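Local coordinates for ARO (armadillo repeats only protein) (Plasmodium falciparum Santa Lucia, PDB 5EWP) that is an armadillo-repeats-only protein that probably acts through protein binding in the translocation and attachment of rhoptries to the apical pole of the parasite, at residues R102-V107 with S139-M144; N177-P182 with I225-T230; A197-E202 with A240-V245. One frame throughout, in Å; residues are numbered along the deposited sequence.

Overall arrangement
Interaction 1 comes first along the chain, setting helix 100-113 against the start of helix 142-156 and closing a loop of 31 residues, 22 of them helical. The chain then runs on to interaction 2, whose segment 177-182 follows helix 171-177 and waits for helix 224-231. Before that loop closes, helix 192-205 supplies the first half of interaction 3, completed by helix 237-250, so the two C-terminal contacts cross. Their centres lie about 10 Å apart and they touch, chiefly through Leu179 against Ile198 and Leu201; the centre of interaction 1 is about 22 Å from that of interaction 2 and about 24 Å from that of interaction 3.

Interaction 1 (R102-V107 with S139-M144); sequences RVHAAV and SNIDGM
Met144, with His104 and Val107 facing it, carries this contact, and its thioether is the part that does the work. CG of Met144 stands anti to the backbone N (chi1 175°) and the chain then bends at chi2, which carries the sulfur and the terminal methyl out to helix 100-113. SD rests 3.7 Å from Val107 CG2, while CG1 of the same valine also lies near the sulfur, so both branches of Val107 pack around it. One bond further on, Met144 CE reaches 3.8 Å from Val107 CG2 and 4.0 Å from Val103 CG1, and thus lies against two valines one helical turn apart. The methionine chain runs across both of them at about a right angle.

His104 adds an aromatic side. Met144 SD sits 4.9 Å from the centroid of the His104 ring, 62° off the ring normal, an oblique Met-aromatic approach in which CD2 is the nearest ring atom. At the far end of the imidazole Ile141 comes in with the tip of its longer branch, CD1 lying 3.8 Å from His104 CE1. The rotation of the imidazole is held from outside this pair: ND1 is hydrogen-bonded to Ala53 N, and Trp51 meets the ring edge-to-face while also touching Val107 and Met144.

Ile141 occupies the N-cap position of helix 142-156. Its backbone N donates to Ser139 OG over 2.9 Å in an ST turn, which fixes the approach to the helix. Buried, largely apolar packing of one helix on another, here helix 100-113 on the start of helix 142-156, is the kind of contact that holds an armadillo-repeat solenoid together.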
ATOM      1  N   ARG A 102      -5.023  13.317   1.569  1.00 14.81           N
ATOM      2  CA  ARG A 102      -4.714  12.732   2.871  1.00 16.49           C
ATOM      3  C   ARG A 102      -4.638  11.220   2.785  1.00 15.87           C
ATOM      4  O   ARG A 102      -3.718  10.585   3.339  1.00 15.59           O
ATOM      5  CB  ARG A 102      -5.769  13.160   3.913  1.00 16.01           C
ATOM      6  CG  ARG A 102      -5.489  14.541   4.477  1.00 18.88           C
ATOM      7  CD  ARG A 102      -6.519  14.999   5.517  1.00 20.90           C
ATOM      8  NE  ARG A 102      -6.156  16.333   5.950  1.00 25.67           N
ATOM      9  CZ  ARG A 102      -5.501  16.609   7.073  1.00 28.67           C
ATOM     10  NH1 ARG A 102      -5.197  15.642   7.930  1.00 27.84           N
ATOM     11  NH2 ARG A 102      -5.181  17.867   7.359  1.00 32.33           N
ATOM     12  N   VAL A 103      -5.608  10.629   2.100  1.00 14.30           N
ATOM     13  CA  VAL A 103      -5.612   9.177   1.949  1.00 13.08           C
ATOM     14  C   VAL A 103      -4.389   8.754   1.147  1.00 15.29           C
ATOM     15  O   VAL A 103      -3.664   7.849   1.539  1.00 10.89           O
ATOM     16  CB  VAL A 103      -6.865   8.662   1.259  1.00 12.90           C
ATOM     17  CG1 VAL A 103      -6.756   7.128   1.080  1.00 13.35           C
ATOM     18  CG2 VAL A 103      -8.101   9.033   2.075  1.00 17.31           C
ATOM     19  N   HIS A 104      -4.152   9.422   0.013  1.00 14.50           N
ATOM     20  CA  HIS A 104      -3.029   9.023  -0.832  1.00 15.97           C
ATOM     21  C   HIS A 104      -1.697   9.122  -0.112  1.00 14.30           C
ATOM     22  O   HIS A 104      -0.871   8.227  -0.218  1.00 12.19           O
ATOM     23  CB  HIS A 104      -2.989   9.870  -2.095  1.00 15.32           C
ATOM     24  CG  HIS A 104      -4.079   9.550  -3.066  1.00 15.84           C
ATOM     25  ND1 HIS A 104      -4.288  10.283  -4.215  1.00 16.93           N
ATOM     26  CD2 HIS A 104      -4.993   8.553  -3.082  1.00 14.67           C
ATOM     27  CE1 HIS A 104      -5.309   9.772  -4.878  1.00 17.59           C
ATOM     28  NE2 HIS A 104      -5.748   8.712  -4.218  1.00 15.43           N
ATOM     29  N   ALA A 105      -1.492  10.211   0.619  1.00 13.01           N
ATOM     30  CA  ALA A 105      -0.235  10.408   1.326  1.00 14.14           C
ATOM     31  C   ALA A 105      -0.031   9.314   2.372  1.00 12.49           C
ATOM     32  O   ALA A 105       1.079   8.811   2.537  1.00 13.92           O
ATOM     33  CB  ALA A 105      -0.197  11.795   1.977  1.00 14.43           C
ATOM     34  N   ALA A 106      -1.110   8.945   3.059  1.00 11.39           N
ATOM     35  CA  ALA A 106      -1.060   7.870   4.059  1.00 11.47           C
ATOM     36  C   ALA A 106      -0.751   6.518   3.432  1.00 16.10           C
ATOM     37  O   ALA A 106       0.029   5.743   3.977  1.00 15.39           O
ATOM     38  CB  ALA A 106      -2.403   7.800   4.846  1.00 12.85           C
ATOM     39  N   VAL A 107      -1.364   6.224   2.293  1.00 11.02           N
ATOM     40  CA  VAL A 107      -1.066   4.987   1.584  1.00 15.25           C
ATOM     41  C   VAL A 107       0.398   4.943   1.142  1.00 16.10           C
ATOM     42  O   VAL A 107       1.082   3.939   1.353  1.00 11.97           O
ATOM     43  CB  VAL A 107      -1.988   4.817   0.354  1.00 14.62           C
ATOM     44  CG1 VAL A 107      -1.463   3.729  -0.572  1.00 11.43           C
ATOM     45  CG2 VAL A 107      -3.410   4.500   0.812  1.00 16.70           C
ATOM     46  N   SER A 139      -9.446   0.991  -5.885  1.00 17.35           N
ATOM     47  CA  SER A 139      -9.268   2.256  -6.605  1.00 22.74           C
ATOM     48  C   SER A 139      -8.981   2.072  -8.091  1.00 25.80           C
ATOM     49  O   SER A 139      -8.289   1.138  -8.482  1.00 24.80           O
ATOM     50  CB  SER A 139      -8.129   3.063  -5.968  1.00 24.42           C
ATOM     51  OG  SER A 139      -7.800   4.203  -6.750  1.00 23.27           O
ATOM     52  N   ASN A 140      -9.460   3.005  -8.916  1.00 22.62           N
ATOM     53  CA  ASN A 140      -9.146   2.966 -10.343  1.00 29.39           C
ATOM     54  C   ASN A 140      -7.767   3.525 -10.628  1.00 27.94           C
ATOM     55  O   ASN A 140      -7.286   3.466 -11.760  1.00 33.67           O
ATOM     56  CB  ASN A 140     -10.157   3.770 -11.175  1.00 31.23           C
ATOM     57  CG  ASN A 140     -11.523   3.127 -11.244  1.00 41.01           C
ATOM     58  OD1 ASN A 140     -11.669   1.918 -11.068  1.00 40.66           O
ATOM     59  ND2 ASN A 140     -12.537   3.935 -11.548  1.00 43.86           N
ATOM     60  N   ILE A 141      -7.098   4.020  -9.600  1.00 23.44           N
ATOM     61  CA  ILE A 141      -5.772   4.565  -9.819  1.00 20.46           C
ATOM     62  C   ILE A 141      -4.794   3.434  -9.594  1.00 23.19           C
ATOM     63  O   ILE A 141      -4.720   2.896  -8.497  1.00 19.52           O
ATOM     64  CB  ILE A 141      -5.456   5.747  -8.876  1.00 22.35           C
ATOM     65  CG1 ILE A 141      -6.455   6.889  -9.073  1.00 26.83           C
ATOM     66  CG2 ILE A 141      -4.029   6.227  -9.080  1.00 24.68           C
ATOM     67  CD1 ILE A 141      -6.263   8.028  -8.093  1.00 23.40           C
ATOM     68  N   ASP A 142      -4.053   3.071 -10.638  1.00 18.60           N
ATOM     69  CA  ASP A 142      -3.191   1.894 -10.572  1.00 21.84           C
ATOM     70  C   ASP A 142      -2.142   1.981  -9.461  1.00 22.70           C
ATOM     71  O   ASP A 142      -1.858   0.985  -8.800  1.00 19.17           O
ATOM     72  CB  ASP A 142      -2.511   1.655 -11.921  1.00 25.27           C
ATOM     73  CG  ASP A 142      -1.747   0.337 -11.960  1.00 38.27           C
ATOM     74  OD1 ASP A 142      -2.338  -0.716 -11.617  1.00 40.12           O
ATOM     75  OD2 ASP A 142      -0.561   0.351 -12.352  1.00 38.05           O
ATOM     76  N   GLY A 143      -1.561   3.161  -9.255  1.00 23.01           N
ATOM     77  CA  GLY A 143      -0.533   3.307  -8.232  1.00 19.70           C
ATOM     78  C   GLY A 143      -1.076   3.026  -6.843  1.00 18.51           C
ATOM     79  O   GLY A 143      -0.429   2.395  -6.011  1.00 15.34           O
ATOM     80  N   MET A 144      -2.279   3.521  -6.605  1.00 20.63           N
ATOM     81  CA  MET A 144      -3.010   3.312  -5.360  1.00 19.24           C
ATOM     82  C   MET A 144      -3.322   1.826  -5.130  1.00 20.29           C
ATOM     83  O   MET A 144      -3.010   1.271  -4.083  1.00 17.98           O
ATOM     84  CB  MET A 144      -4.294   4.140  -5.415  1.00 18.90           C
ATOM     85  CG  MET A 144      -5.253   3.962  -4.264  1.00 25.85           C
ATOM     86  SD  MET A 144      -4.679   4.613  -2.703  1.00 28.26           S
ATOM     87  CE  MET A 144      -6.170   4.341  -1.728  1.00 26.13           C
TER

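Interaction 2 (N177-P182 with I225-T230); sequences NLLELP and IKNLKT
Asn227 and Leu179 meet in a contact of mixed character, part apolar packing and part water-bridged, where the loop after helix 171-177 lies along helix 224-231. A type I beta turn from Asn177 to Glu180 brings the loop in, and the CA atoms come nearest at Glu180 and Asn227.

CB of Leu179 lies 3.7 Å from Asn227 CB, and Leu179 CD1 lies 4.2 Å from Leu228 CG. Glu180 lays its CG against the amide of Asn227, 3.7 Å from ND2, with the carboxylate plane turned 84° from the amide plane. Farther along, Leu181 CD1 touches Thr230 CG2, the methyl that a chi1 of -61° puts anti to the backbone N.

Water serves the polar atoms. One molecule accepts from Asn227 ND2 at 3.0 Å and also lies within bonding distance of Asn177 OD1 and Glu180 OE2. A second takes a bond from Lys226 NZ and stands 2.7 Å from Asn227 OD1, near Glu180 OE2 as well, so the lysine and glutamate may be linked through this water, their charged atoms not being in contact. A third donates to both backbone carbonyls, 2.8 Å to Leu179 O and 2.9 Å to Asn227 O.

Around this pair, Leu179 also packs on Ala197, Ile198 and Leu201 of helix 192-205, and Leu228 on Leu246 and Leu250 of helix 237-250. The loop thus packs on helix 192-205 and helix 224-231 on helix 237-250, with Glu180 O hydrogen-bonded to Gln194 NE2.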
ATOM      1  N   ASN A 177      -9.220  -9.766  -8.126  1.00 26.61           N
ATOM      2  CA  ASN A 177      -9.665  -8.754  -9.078  1.00 31.05           C
ATOM      3  C   ASN A 177      -8.525  -7.973  -9.718  1.00 32.59           C
ATOM      4  O   ASN A 177      -8.651  -7.488 -10.845  1.00 24.58           O
ATOM      5  CB  ASN A 177     -10.622  -7.770  -8.409  1.00 26.84           C
ATOM      6  CG  ASN A 177     -11.973  -8.382  -8.126  1.00 37.51           C
ATOM      7  OD1 ASN A 177     -12.238  -9.526  -8.501  1.00 46.74           O
ATOM      8  ND2 ASN A 177     -12.838  -7.624  -7.463  1.00 28.73           N
ATOM      9  N   LEU A 178      -7.400  -7.862  -9.023  1.00 25.40           N
ATOM     10  CA  LEU A 178      -6.252  -7.179  -9.607  1.00 22.76           C
ATOM     11  C   LEU A 178      -5.656  -7.976 -10.761  1.00 24.68           C
ATOM     12  O   LEU A 178      -4.860  -7.446 -11.528  1.00 24.19           O
ATOM     13  CB  LEU A 178      -5.174  -6.900  -8.547  1.00 27.05           C
ATOM     14  CG  LEU A 178      -5.573  -5.882  -7.469  1.00 24.68           C
ATOM     15  CD1 LEU A 178      -4.459  -5.630  -6.454  1.00 27.96           C
ATOM     16  CD2 LEU A 178      -6.011  -4.595  -8.095  1.00 23.23           C
ATOM     17  N   LEU A 179      -6.047  -9.243 -10.897  1.00 18.88           N
ATOM     18  CA  LEU A 179      -5.574 -10.053 -12.019  1.00 23.40           C
ATOM     19  C   LEU A 179      -6.257  -9.684 -13.345  1.00 27.29           C
ATOM     20  O   LEU A 179      -5.745  -9.992 -14.425  1.00 26.92           O
ATOM     21  CB  LEU A 179      -5.809 -11.539 -11.744  1.00 24.35           C
ATOM     22  CG  LEU A 179      -5.117 -12.152 -10.529  1.00 24.23           C
ATOM     23  CD1 LEU A 179      -5.671 -13.560 -10.272  1.00 26.40           C
ATOM     24  CD2 LEU A 179      -3.613 -12.194 -10.738  1.00 26.68           C
ATOM     25  N   GLU A 180      -7.407  -9.031 -13.265  1.00 28.78           N
ATOM     26  CA  GLU A 180      -8.176  -8.708 -14.469  1.00 31.20           C
ATOM     27  C   GLU A 180      -7.446  -7.753 -15.414  1.00 35.50           C
ATOM     28  O   GLU A 180      -6.728  -6.857 -14.979  1.00 30.70           O
ATOM     29  CB  GLU A 180      -9.540  -8.122 -14.093  1.00 25.16           C
ATOM     30  CG  GLU A 180     -10.480  -9.152 -13.485  1.00 29.84           C
ATOM     31  CD  GLU A 180     -11.849  -8.587 -13.138  1.00 42.79           C
ATOM     32  OE1 GLU A 180     -12.083  -7.380 -13.363  1.00 45.22           O
ATOM     33  OE2 GLU A 180     -12.684  -9.355 -12.619  1.00 42.46           O
ATOM     34  N   LEU A 181      -7.613  -7.972 -16.714  1.00 35.31           N
ATOM     35  CA  LEU A 181      -7.093  -7.046 -17.715  1.00 35.42           C
ATOM     36  C   LEU A 181      -7.913  -5.761 -17.723  1.00 40.25           C
ATOM     37  O   LEU A 181      -9.093  -5.783 -17.372  1.00 37.56           O
ATOM     38  CB  LEU A 181      -7.123  -7.689 -19.110  1.00 35.99           C
ATOM     39  CG  LEU A 181      -6.139  -8.826 -19.391  1.00 41.04           C
ATOM     40  CD1 LEU A 181      -6.361  -9.395 -20.790  1.00 48.05           C
ATOM     41  CD2 LEU A 181      -4.706  -8.371 -19.219  1.00 38.62           C
ATOM     42  N   PRO A 182      -7.300  -4.639 -18.145  1.00 40.70           N
ATOM     43  CA  PRO A 182      -8.051  -3.416 -18.449  1.00 42.10           C
ATOM     44  C   PRO A 182      -9.045  -3.696 -19.575  1.00 39.46           C
ATOM     45  O   PRO A 182      -8.727  -4.502 -20.448  1.00 38.52           O
ATOM     46  CB  PRO A 182      -6.970  -2.428 -18.899  1.00 45.39           C
ATOM     47  CG  PRO A 182      -5.692  -2.983 -18.404  1.00 45.05           C
ATOM     48  CD  PRO A 182      -5.852  -4.464 -18.339  1.00 41.85           C
ATOM     49  N   ILE A 225      -8.718 -18.782 -11.172  1.00 32.29           N
ATOM     50  CA  ILE A 225      -8.448 -19.658 -12.310  1.00 37.94           C
ATOM     51  C   ILE A 225      -8.913 -19.014 -13.616  1.00 33.99           C
ATOM     52  O   ILE A 225      -8.174 -18.989 -14.600  1.00 36.62           O
ATOM     53  CB  ILE A 225      -9.120 -21.030 -12.121  1.00 41.15           C
ATOM     54  CG1 ILE A 225      -8.429 -21.787 -10.985  1.00 42.99           C
ATOM     55  CG2 ILE A 225      -9.074 -21.837 -13.404  1.00 39.00           C
ATOM     56  CD1 ILE A 225      -9.141 -23.043 -10.559  1.00 42.03           C
ATOM     57  N   LYS A 226     -10.125 -18.473 -13.601  1.00 29.68           N
ATOM     58  CA  LYS A 226     -10.648 -17.721 -14.736  1.00 36.58           C
ATOM     59  C   LYS A 226      -9.698 -16.602 -15.166  1.00 37.06           C
ATOM     60  O   LYS A 226      -9.353 -16.484 -16.344  1.00 30.96           O
ATOM     61  CB  LYS A 226     -12.013 -17.123 -14.392  1.00 36.16           C
ATOM     62  CG  LYS A 226     -12.534 -16.134 -15.423  1.00 39.24           C
ATOM     63  CD  LYS A 226     -13.841 -15.520 -14.966  1.00 42.94           C
ATOM     64  CE  LYS A 226     -14.278 -14.390 -15.900  1.00 42.77           C
ATOM     65  NZ  LYS A 226     -15.232 -13.477 -15.212  1.00 41.17           N
ATOM     66  N   ASN A 227      -9.274 -15.780 -14.205  1.00 31.69           N
ATOM     67  CA  ASN A 227      -8.441 -14.626 -14.532  1.00 31.49           C
ATOM     68  C   ASN A 227      -7.056 -15.048 -14.981  1.00 32.75           C
ATOM     69  O   ASN A 227      -6.487 -14.450 -15.899  1.00 34.98           O
ATOM     70  CB  ASN A 227      -8.334 -13.671 -13.340  1.00 31.11           C
ATOM     71  CG  ASN A 227      -9.657 -13.020 -12.991  1.00 33.86           C
ATOM     72  OD1 ASN A 227     -10.614 -13.081 -13.761  1.00 34.88           O
ATOM     73  ND2 ASN A 227      -9.714 -12.379 -11.830  1.00 29.99           N
ATOM     74  N   LEU A 228      -6.522 -16.079 -14.326  1.00 36.24           N
ATOM     75  CA  LEU A 228      -5.206 -16.604 -14.649  1.00 35.77           C
ATOM     76  C   LEU A 228      -5.177 -17.184 -16.058  1.00 39.00           C
ATOM     77  O   LEU A 228      -4.194 -17.013 -16.776  1.00 39.81           O
ATOM     78  CB  LEU A 228      -4.784 -17.657 -13.623  1.00 32.44           C
ATOM     79  CG  LEU A 228      -4.390 -17.084 -12.260  1.00 33.18           C
ATOM     80  CD1 LEU A 228      -4.170 -18.189 -11.244  1.00 33.96           C
ATOM     81  CD2 LEU A 228      -3.144 -16.235 -12.396  1.00 36.69           C
ATOM     82  N   LYS A 229      -6.245 -17.877 -16.445  1.00 38.18           N
ATOM     83  CA  LYS A 229      -6.340 -18.416 -17.802  1.00 47.96           C
ATOM     84  C   LYS A 229      -6.255 -17.297 -18.841  1.00 47.24           C
ATOM     85  O   LYS A 229      -5.610 -17.449 -19.881  1.00 42.98           O
ATOM     86  CB  LYS A 229      -7.629 -19.220 -17.984  1.00 47.80           C
ATOM     87  CG  LYS A 229      -7.513 -20.666 -17.546  1.00 51.44           C
ATOM     88  CD  LYS A 229      -8.879 -21.307 -17.399  1.00 55.77           C
ATOM     89  CE  LYS A 229      -8.762 -22.759 -16.959  1.00 57.03           C
ATOM     90  NZ  LYS A 229     -10.106 -23.354 -16.686  1.00 57.14           N
ATOM     91  N   THR A 230      -6.898 -16.170 -18.548  1.00 39.41           N
ATOM     92  CA  THR A 230      -6.829 -14.999 -19.420  1.00 44.78           C
ATOM     93  C   THR A 230      -5.413 -14.431 -19.473  1.00 43.88           C
ATOM     94  O   THR A 230      -4.930 -14.043 -20.537  1.00 42.07           O
ATOM     95  CB  THR A 230      -7.811 -13.900 -18.965  1.00 46.33           C
ATOM     96  OG1 THR A 230      -9.151 -14.402 -19.027  1.00 48.00           O
ATOM     97  CG2 THR A 230      -7.704 -12.672 -19.856  1.00 43.82           C
TER
HETATM   98  O   HOH W   1     -12.222 -11.073 -10.809  1.00 33.73           O
HETATM   99  O   HOH W   2      -7.208 -11.631 -16.188  1.00 33.37           O
HETATM  100  O   HOH W   3     -13.118 -11.979 -13.960  1.00 39.34           O

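Interaction 3 (A197-E202 with A240-V245); sequences AIYHLE and AEASNV
Ile198 points its two branches in different directions across the interface, toward Ala242 and Ser243 of helix 237-250. With chi1 near -68°, CG1 lies anti to the carbonyl carbon and CG2 anti to the backbone N. The longer branch extends to CD1, 4.0 Å from Ala242 CB and 3.4 Å from Ser243 OG. CG2 meanwhile approaches the backbone carbonyl, 3.8 Å from Ala242 O. The small alanine is thus touched from more than one quarter, for Tyr199 also presents its ring obliquely, Tyr199 CE1 lying 4.2 Å from Ala242 CB. The short segments of the two helices run nearly the same way, at 27°, with axes 10.1 Å apart.

Tyr199 and Glu202 belong to the same helix, and OE1 of Glu202 lies in plane at the edge of the tyrosine ring. The other oxygen faces the partner helix: the glutamate chain, extended beyond CG, crosses Val245 at about a right angle and sets OE2 3.7 Å from Val245 CG1. A water bridges the two sides, donating to Glu202 OE2 over 2.7 Å and to Ala242 O over 2.8 Å.

Ser243 is held within its own helix by a hydrogen bond from OG to Leu239 O, so Ile198 meets an oxygen that already has a polar partner. Leu246 extends the apolar surface against Ile198 and Leu201 and also touches Glu202. The chemistry implies an interface that rests mainly on van der Waals packing between helices 192-205 and 237-250, with a water joining the Glu202 carboxylate to the carbonyl of Ala242.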
ATOM      1  N   ALA A 197       0.203  -9.163  -8.386  1.00 21.20           N
ATOM      2  CA  ALA A 197      -0.903  -9.828  -7.717  1.00 22.40           C
ATOM      3  C   ALA A 197      -0.754 -11.357  -7.756  1.00 22.47           C
ATOM      4  O   ALA A 197      -1.145 -12.036  -6.820  1.00 22.02           O
ATOM      5  CB  ALA A 197      -2.238  -9.392  -8.339  1.00 20.62           C
ATOM      6  N   ILE A 198      -0.185 -11.895  -8.831  1.00 22.58           N
ATOM      7  CA  ILE A 198       0.106 -13.324  -8.894  1.00 21.15           C
ATOM      8  C   ILE A 198       1.032 -13.693  -7.741  1.00 23.31           C
ATOM      9  O   ILE A 198       0.782 -14.641  -6.998  1.00 24.07           O
ATOM     10  CB  ILE A 198       0.776 -13.722 -10.213  1.00 25.28           C
ATOM     11  CG1 ILE A 198      -0.204 -13.574 -11.374  1.00 28.24           C
ATOM     12  CG2 ILE A 198       1.274 -15.174 -10.144  1.00 28.28           C
ATOM     13  CD1 ILE A 198       0.446 -13.741 -12.731  1.00 27.85           C
ATOM     14  N   TYR A 199       2.093 -12.916  -7.585  1.00 22.74           N
ATOM     15  CA  TYR A 199       3.055 -13.172  -6.515  1.00 26.77           C
ATOM     16  C   TYR A 199       2.434 -12.994  -5.135  1.00 22.97           C
ATOM     17  O   TYR A 199       2.773 -13.708  -4.195  1.00 22.51           O
ATOM     18  CB  TYR A 199       4.270 -12.267  -6.680  1.00 22.25           C
ATOM     19  CG  TYR A 199       5.046 -12.520  -7.951  1.00 26.28           C
ATOM     20  CD1 TYR A 199       5.150 -13.801  -8.496  1.00 37.12           C
ATOM     21  CD2 TYR A 199       5.678 -11.473  -8.610  1.00 26.42           C
ATOM     22  CE1 TYR A 199       5.870 -14.022  -9.669  1.00 38.25           C
ATOM     23  CE2 TYR A 199       6.392 -11.684  -9.772  1.00 32.49           C
ATOM     24  CZ  TYR A 199       6.487 -12.947 -10.299  1.00 37.10           C
ATOM     25  OH  TYR A 199       7.204 -13.112 -11.461  1.00 38.74           O
ATOM     26  N   HIS A 200       1.535 -12.022  -4.997  1.00 18.47           N
ATOM     27  CA  HIS A 200       0.861 -11.836  -3.719  1.00 16.62           C
ATOM     28  C   HIS A 200       0.019 -13.065  -3.356  1.00 18.43           C
ATOM     29  O   HIS A 200       0.009 -13.503  -2.208  1.00 19.00           O
ATOM     30  CB  HIS A 200      -0.027 -10.580  -3.745  1.00 19.53           C
ATOM     31  CG  HIS A 200       0.724  -9.299  -3.959  1.00 16.13           C
ATOM     32  ND1 HIS A 200       2.055  -9.144  -3.625  1.00 21.02           N
ATOM     33  CD2 HIS A 200       0.327  -8.110  -4.485  1.00 19.67           C
ATOM     34  CE1 HIS A 200       2.440  -7.914  -3.922  1.00 19.54           C
ATOM     35  NE2 HIS A 200       1.413  -7.269  -4.451  1.00 18.69           N
ATOM     36  N   LEU A 201      -0.705 -13.601  -4.337  1.00 20.42           N
ATOM     37  CA  LEU A 201      -1.541 -14.769  -4.109  1.00 22.27           C
ATOM     38  C   LEU A 201      -0.709 -15.988  -3.713  1.00 22.58           C
ATOM     39  O   LEU A 201      -1.079 -16.725  -2.803  1.00 23.41           O
ATOM     40  CB  LEU A 201      -2.377 -15.067  -5.355  1.00 23.39           C
ATOM     41  CG  LEU A 201      -3.497 -14.050  -5.595  1.00 23.74           C
ATOM     42  CD1 LEU A 201      -4.069 -14.187  -7.010  1.00 24.59           C
ATOM     43  CD2 LEU A 201      -4.592 -14.202  -4.539  1.00 25.56           C
ATOM     44  N   GLU A 202       0.426 -16.178  -4.377  1.00 24.21           N
ATOM     45  CA  GLU A 202       1.339 -17.245  -3.997  1.00 23.35           C
ATOM     46  C   GLU A 202       1.809 -17.073  -2.553  1.00 26.43           C
ATOM     47  O   GLU A 202       1.846 -18.043  -1.787  1.00 23.11           O
ATOM     48  CB  GLU A 202       2.541 -17.290  -4.944  1.00 25.80           C
ATOM     49  CG  GLU A 202       2.207 -17.787  -6.341  1.00 37.28           C
ATOM     50  CD  GLU A 202       3.436 -17.923  -7.223  1.00 51.46           C
ATOM     51  OE1 GLU A 202       4.373 -17.111  -7.068  1.00 51.99           O
ATOM     52  OE2 GLU A 202       3.462 -18.842  -8.074  1.00 52.37           O
ATOM     53  N   ALA A 240       3.132 -14.555 -18.496  1.00 55.55           N
ATOM     54  CA  ALA A 240       2.503 -15.762 -19.017  1.00 56.25           C
ATOM     55  C   ALA A 240       2.986 -16.982 -18.248  1.00 51.16           C
ATOM     56  O   ALA A 240       2.197 -17.865 -17.888  1.00 51.13           O
ATOM     57  CB  ALA A 240       2.790 -15.911 -20.484  1.00 58.03           C
ATOM     58  N   GLU A 241       4.292 -17.029 -17.998  1.00 51.16           N
ATOM     59  CA  GLU A 241       4.871 -18.089 -17.184  1.00 51.55           C
ATOM     60  C   GLU A 241       4.363 -18.092 -15.742  1.00 49.32           C
ATOM     61  O   GLU A 241       4.004 -19.147 -15.223  1.00 42.52           O
ATOM     62  CB  GLU A 241       6.407 -17.981 -17.203  1.00 56.77           C
ATOM     63  N   ALA A 242       4.342 -16.923 -15.102  1.00 47.62           N
ATOM     64  CA  ALA A 242       3.901 -16.815 -13.713  1.00 42.96           C
ATOM     65  C   ALA A 242       2.446 -17.244 -13.578  1.00 42.40           C
ATOM     66  O   ALA A 242       2.076 -17.958 -12.637  1.00 39.46           O
ATOM     67  CB  ALA A 242       4.088 -15.395 -13.197  1.00 37.47           C
ATOM     68  N   SER A 243       1.637 -16.823 -14.547  1.00 46.44           N
ATOM     69  CA  SER A 243       0.218 -17.167 -14.581  1.00 44.91           C
ATOM     70  C   SER A 243       0.037 -18.663 -14.725  1.00 49.03           C
ATOM     71  O   SER A 243      -0.774 -19.271 -14.026  1.00 46.33           O
ATOM     72  CB  SER A 243      -0.485 -16.445 -15.727  1.00 46.69           C
ATOM     73  OG  SER A 243      -0.086 -15.086 -15.794  1.00 51.73           O
ATOM     74  N   ASN A 244       0.811 -19.253 -15.629  1.00 55.89           N
ATOM     75  CA  ASN A 244       0.799 -20.697 -15.810  1.00 58.61           C
ATOM     76  C   ASN A 244       1.142 -21.430 -14.520  1.00 54.15           C
ATOM     77  O   ASN A 244       0.465 -22.388 -14.148  1.00 54.16           O
ATOM     78  CB  ASN A 244       1.768 -21.108 -16.923  1.00 63.18           C
ATOM     79  CG  ASN A 244       1.517 -22.521 -17.422  1.00 64.56           C
ATOM     80  OD1 ASN A 244       0.374 -22.980 -17.480  1.00 62.82           O
ATOM     81  ND2 ASN A 244       2.588 -23.217 -17.788  1.00 64.33           N
ATOM     82  N   VAL A 245       2.186 -20.962 -13.838  1.00 51.98           N
ATOM     83  CA  VAL A 245       2.651 -21.586 -12.600  1.00 49.02           C
ATOM     84  C   VAL A 245       1.594 -21.592 -11.492  1.00 46.91           C
ATOM     85  O   VAL A 245       1.347 -22.633 -10.874  1.00 43.14           O
ATOM     86  CB  VAL A 245       3.920 -20.890 -12.071  1.00 49.57           C
ATOM     87  CG1 VAL A 245       4.268 -21.389 -10.676  1.00 44.23           C
ATOM     88  CG2 VAL A 245       5.085 -21.120 -13.025  1.00 56.32           C
TER
HETATM   89  O   HOH W   4       3.765 -17.727 -10.475  1.00 35.33           O